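Stage II sporulation E family protein (Thermanaerovibrio acidaminovorans, PDB 3RNR) is of unknown function but is probably a PP2C-type protein phosphatase of the stage II sporulation E family. Local coordinates at residues 78-82 against 83-87; 97-101 against 102-106. One frame throughout, in Å; residues are numbered along the deposited sequence.

Contact 1 (78-82 against 83-87); sequences AVNLR and DGTLE. With GOL (glycerol), chain K.
Asn80 and Asp83 meet where strand 72-80 gives way to strand 85-91, and their side chains, crossing at about a right angle, organise the turn of this beta hairpin. Asn80 can be followed outward atom by atom. Its CB lies 3.2 Å from Asp83 OD1, beside the carboxylate, whose plane is turned 43° from that of the amide. With CG anti to the backbone N (chi1 -177°), the amide lies beside its own carbonyl carbon, where OD1 meets two backbone donors. Arg82 N approaches Asn80 OD1 in the carbonyl plane at 2.8 Å and completes an Asx turn; Asp83 N, at 3.2 Å from Asn80 OD1, comes instead from above that plane. At the other branch, Asn80 ND2 gives a hydrogen to O2 of a glycerol, probably from the crystallisation liquor, 2.6 Å away, and the O3 hydroxyl of the same molecule donates to Thr85 OG1.

Asp83 repeats the device three residues later. Its OD1 takes both Thr85 OG1, at 2.7 Å, and Thr85 N, the two donors reaching it from the same face of the carboxylate; the backbone bond forms a second Asx turn. Gly84, with positive phi, sits between, its N making a weak bond to Asn80 O. Behind the turn the strands are laced by Asn80 N to Thr85 O and by the reciprocal pair between Ala78 and Glu87, while Val79 CG2 packs on Leu86 CD1 at 3.8 Å. Farther out, Arg82 forms a salt bridge with Asp9.

Two side-chain oxygens thus accept four donors from the turn and the next strand's first residue. The Asn80 amide is held at both ends, Asp83 through OD1, where Thr85's N-H and hydroxyl would be expected to favour the ionised carboxylate.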
loop_
_atom_site.group_PDB
_atom_site.type_symbol
_atom_site.label_atom_id
_atom_site.label_comp_id
_atom_site.label_asym_id
_atom_site.label_seq_id
_atom_site.Cartn_x
_atom_site.Cartn_y
_atom_site.Cartn_z
ATOM N N ALA B 78 -0.705 -8.380 9.082
ATOM C CA ALA B 78 0.600 -7.756 9.232
ATOM C C ALA B 78 1.540 -8.783 9.817
ATOM O O ALA B 78 1.153 -9.536 10.706
ATOM C CB ALA B 78 0.515 -6.559 10.134
ATOM N N VAL B 79 2.768 -8.819 9.311
ATOM C CA VAL B 79 3.775 -9.717 9.846
ATOM C C VAL B 79 4.839 -8.883 10.534
ATOM O O VAL B 79 5.375 -7.954 9.944
ATOM C CB VAL B 79 4.427 -10.546 8.735
ATOM C CG1 VAL B 79 5.587 -11.383 9.294
ATOM C CG2 VAL B 79 3.380 -11.430 8.059
ATOM N N ASN B 80 5.139 -9.204 11.786
ATOM C CA ASN B 80 6.173 -8.474 12.490
ATOM C C ASN B 80 7.508 -9.032 12.026
ATOM O O ASN B 80 7.792 -10.221 12.204
ATOM C CB ASN B 80 6.006 -8.640 14.001
ATOM C CG ASN B 80 7.021 -7.832 14.791
ATOM O OD1 ASN B 80 8.223 -7.920 14.554
ATOM N ND2 ASN B 80 6.536 -7.020 15.713
ATOM N N LEU B 81 8.324 -8.168 11.430
ATOM C CA LEU B 81 9.575 -8.598 10.809
ATOM C C LEU B 81 10.652 -8.928 11.842
ATOM O O LEU B 81 11.616 -9.640 11.551
ATOM C CB LEU B 81 10.088 -7.519 9.853
ATOM C CG LEU B 81 9.161 -7.193 8.683
ATOM C CD1 LEU B 81 9.695 -6.037 7.847
ATOM C CD2 LEU B 81 8.934 -8.428 7.823
ATOM N N ARG B 82 10.511 -8.376 13.040
ATOM C CA ARG B 82 11.489 -8.655 14.081
ATOM C C ARG B 82 11.358 -10.075 14.635
ATOM O O ARG B 82 12.346 -10.803 14.730
ATOM C CB ARG B 82 11.379 -7.639 15.216
ATOM C CG ARG B 82 12.451 -7.820 16.284
ATOM C CD ARG B 82 12.268 -6.858 17.440
ATOM N NE ARG B 82 12.179 -5.475 16.981
ATOM C CZ ARG B 82 12.111 -4.425 17.793
ATOM N NH1 ARG B 82 12.129 -4.600 19.110
ATOM N NH2 ARG B 82 12.029 -3.201 17.290
ATOM N N ASP B 83 10.153 -10.431 15.079
ATOM C CA ASP B 83 9.894 -11.771 15.626
ATOM C C ASP B 83 9.193 -12.809 14.726
ATOM O O ASP B 83 8.953 -13.941 15.154
ATOM C CB ASP B 83 9.226 -11.680 16.994
ATOM C CG ASP B 83 7.861 -11.053 16.930
ATOM O OD1 ASP B 83 7.287 -10.988 15.816
ATOM O OD2 ASP B 83 7.363 -10.629 17.999
ATOM N N GLY B 84 8.836 -12.413 13.507
ATOM C CA GLY B 84 8.172 -13.297 12.571
ATOM C C GLY B 84 6.706 -13.623 12.854
ATOM O O GLY B 84 6.168 -14.566 12.278
ATOM N N THR B 85 6.044 -12.849 13.710
ATOM C CA THR B 85 4.667 -13.183 14.104
ATOM C C THR B 85 3.621 -12.484 13.238
ATOM O O THR B 85 3.810 -11.355 12.804
ATOM C CB THR B 85 4.377 -12.849 15.568
ATOM O OG1 THR B 85 4.667 -11.467 15.799
ATOM C CG2 THR B 85 5.231 -13.723 16.505
ATOM N N LEU B 86 2.522 -13.194 12.998
ATOM C CA LEU B 86 1.453 -12.762 12.134
ATOM C C LEU B 86 0.193 -12.401 12.919
ATOM O O LEU B 86 -0.219 -13.139 13.814
ATOM C CB LEU B 86 1.110 -13.904 11.181
ATOM C CG LEU B 86 -0.157 -13.776 10.333
ATOM C CD1 LEU B 86 0.004 -12.658 9.311
ATOM C CD2 LEU B 86 -0.451 -15.093 9.636
ATOM N N GLU B 87 -0.420 -11.271 12.572
ATOM C CA GLU B 87 -1.769 -10.953 13.044
ATOM C C GLU B 87 -2.656 -10.630 11.843
ATOM O O GLU B 87 -2.155 -10.258 10.784
ATOM C CB GLU B 87 -1.762 -9.753 13.997
ATOM C CG GLU B 87 -0.993 -10.007 15.302
ATOM C CD GLU B 87 -1.296 -8.945 16.332
ATOM O OE1 GLU B 87 -0.965 -7.757 16.104
ATOM O OE2 GLU B 87 -1.910 -9.293 17.344
HETATM C C1 GOL K . 2.333 -7.181 18.182
HETATM O O1 GOL K . 1.572 -8.124 18.903
HETATM C C2 GOL K . 2.713 -7.746 16.816
HETATM O O2 GOL K . 4.037 -7.379 16.509
HETATM C C3 GOL K . 2.566 -9.265 16.799
HETATM O O3 GOL K . 2.664 -9.738 15.471
#

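Contact 2 (97-101 against 102-106)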
loop_
_atom_site.group_PDB
_atom_site.type_symbol
_atom_site.label_atom_id
_atom_site.label_comp_id
_atom_site.label_asym_id
_atom_site.label_seq_id
_atom_site.Cartn_x
_atom_site.Cartn_y
_atom_site.Cartn_z
ATOM N N TYR B 97 -5.901 -16.134 4.463
ATOM C CA TYR B 97 -5.269 -17.454 4.372
ATOM C C TYR B 97 -3.827 -17.431 4.871
ATOM O O TYR B 97 -3.073 -16.508 4.568
ATOM C CB TYR B 97 -5.252 -17.939 2.916
ATOM C CG TYR B 97 -6.638 -18.192 2.376
ATOM C CD1 TYR B 97 -7.213 -19.458 2.454
ATOM C CD2 TYR B 97 -7.380 -17.163 1.820
ATOM C CE1 TYR B 97 -8.506 -19.697 1.974
ATOM C CE2 TYR B 97 -8.668 -17.386 1.340
ATOM C CZ TYR B 97 -9.226 -18.653 1.426
ATOM O OH TYR B 97 -10.500 -18.864 0.947
ATOM N N LEU B 98 -3.443 -18.470 5.609
ATOM C CA LEU B 98 -2.051 -18.697 5.953
ATOM C C LEU B 98 -1.347 -19.407 4.799
ATOM O O LEU B 98 -1.858 -20.404 4.285
ATOM C CB LEU B 98 -1.978 -19.591 7.196
ATOM C CG LEU B 98 -0.574 -19.970 7.663
ATOM C CD1 LEU B 98 0.140 -18.731 8.191
ATOM C CD2 LEU B 98 -0.655 -21.062 8.750
ATOM N N PHE B 99 -0.169 -18.926 4.400
ATOM C CA PHE B 99 0.621 -19.682 3.434
ATOM C C PHE B 99 1.749 -20.384 4.176
ATOM O O PHE B 99 2.692 -19.753 4.661
ATOM C CB PHE B 99 1.190 -18.800 2.322
ATOM C CG PHE B 99 2.050 -19.556 1.341
ATOM C CD1 PHE B 99 1.511 -20.584 0.575
ATOM C CD2 PHE B 99 3.400 -19.253 1.191
ATOM C CE1 PHE B 99 2.301 -21.297 -0.325
ATOM C CE2 PHE B 99 4.194 -19.958 0.285
ATOM C CZ PHE B 99 3.645 -20.981 -0.468
ATOM N N LYS B 100 1.617 -21.699 4.289
ATOM C CA LYS B 100 2.567 -22.508 5.039
ATOM C C LYS B 100 2.542 -23.931 4.502
ATOM O O LYS B 100 1.499 -24.406 4.034
ATOM C CB LYS B 100 2.209 -22.469 6.521
ATOM C CG LYS B 100 3.017 -23.394 7.383
ATOM C CD LYS B 100 2.769 -23.111 8.836
ATOM C CE LYS B 100 3.638 -24.010 9.719
ATOM N NZ LYS B 100 3.488 -23.639 11.153
ATOM N N GLY B 101 3.681 -24.615 4.569
ATOM C CA GLY B 101 3.771 -25.981 4.080
ATOM C C GLY B 101 3.295 -26.128 2.643
ATOM O O GLY B 101 2.710 -27.149 2.280
ATOM N N GLY B 102 3.541 -25.104 1.829
ATOM C CA GLY B 102 3.173 -25.132 0.424
ATOM C C GLY B 102 1.679 -25.027 0.154
ATOM O O GLY B 102 1.246 -25.171 -0.989
ATOM N N ARG B 103 0.893 -24.766 1.194
ATOM C CA ARG B 103 -0.564 -24.671 1.072
ATOM C C ARG B 103 -1.124 -23.346 1.594
ATOM O O ARG B 103 -0.507 -22.679 2.418
ATOM C CB ARG B 103 -1.240 -25.809 1.846
ATOM C CG ARG B 103 -1.061 -27.187 1.237
ATOM C CD ARG B 103 -1.907 -28.238 1.960
ATOM N NE ARG B 103 -1.324 -28.658 3.235
ATOM C CZ ARG B 103 -1.297 -29.918 3.666
ATOM N NH1 ARG B 103 -0.747 -30.211 4.837
ATOM N NH2 ARG B 103 -1.821 -30.887 2.926
ATOM N N LEU B 104 -2.311 -22.989 1.120
ATOM C CA LEU B 104 -3.097 -21.923 1.723
ATOM C C LEU B 104 -4.109 -22.554 2.676
ATOM O O LEU B 104 -4.794 -23.515 2.322
ATOM C CB LEU B 104 -3.830 -21.120 0.641
ATOM C CG LEU B 104 -2.973 -20.252 -0.273
ATOM C CD1 LEU B 104 -3.812 -19.679 -1.413
ATOM C CD2 LEU B 104 -2.296 -19.136 0.531
ATOM N N SER B 105 -4.210 -22.006 3.878
ATOM C CA SER B 105 -5.125 -22.522 4.886
ATOM C C SER B 105 -5.988 -21.373 5.377
ATOM O O SER B 105 -5.466 -20.340 5.761
ATOM C CB SER B 105 -4.347 -23.120 6.064
ATOM O OG SER B 105 -3.650 -24.282 5.652
ATOM N N ARG B 106 -7.303 -21.568 5.387
ATOM C CA ARG B 106 -8.230 -20.499 5.746
ATOM C C ARG B 106 -8.107 -20.195 7.233
ATOM O O ARG B 106 -8.125 -21.118 8.062
ATOM C CB ARG B 106 -9.660 -20.942 5.424
ATOM C CG ARG B 106 -10.735 -19.970 5.860
ATOM C CD ARG B 106 -11.040 -18.971 4.786
ATOM N NE ARG B 106 -12.089 -18.026 5.171
ATOM C CZ ARG B 106 -13.357 -18.089 4.764
ATOM N NH1 ARG B 106 -13.757 -19.062 3.954
ATOM N NH2 ARG B 106 -14.223 -17.167 5.160
#
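Tyr97 and Arg106 cross at a slant at the open end of a two-residue beta hairpin, whose type I' turn runs from Lys100 to Arg103 with Gly101 and Gly102, both at positive phi, in the middle. The ring and the guanidinium plane are 47° apart. Tyr97 CD1 comes to 3.6 Å from Arg106 CA; of the arginine side chain it is the aliphatic part that touches, CB lying near Tyr97 CE1, and the bend at chi2 (90°) bringing Arg106 CD to 3.8 Å from Tyr97 CZ. The polar ends part company, Tyr97 OH pairing with Arg95 and the guanidinium with Asp110.

On the same face, Leu104 sets one methyl between Tyr97 and Phe99, alternate residues of the opposing strand, its CD2 being 4.0 Å from Tyr97 CB and 3.9 Å from Phe99 CB. Helix 186-193 packs against this face through Val193, which touches both Phe99 and Leu104. Phe99 turns its ring back toward the turn, CG being anti to the backbone N (chi1 178°); its CD1 lies 3.4 Å from Arg103 O, and CE1 approaches Gly102 C at 3.8 Å. Reciprocal backbone bonds join Leu98 to Ser105 and Lys100 to Arg103; in the bond that closes the turn, Arg103 N stands 2.9 Å from Lys100 O and above its carbonyl plane.

The two contacts are successive hairpins: contact 1 closes before contact 2 opens, and strand 85-91 is followed directly by strand 95-100. Their centres lie about 16 Å apart, and they belong to different sheets. Contact 1 joins two inner strands of the antiparallel sheet, and contact 2 forms the edge of the mixed one, with strand 103-106 outermost within this chain. Leu86 CD2 touches Leu98 CD1 at 4.0 Å, so the hairpins meet directly through apolar packing between the sheets. This arrangement agrees with the beta sandwich at the centre of the PP2C fold. Arg82 of contact 1 also packs on Leu171 of the second subunit, whereas contact 2 touches no other chain of the assembly.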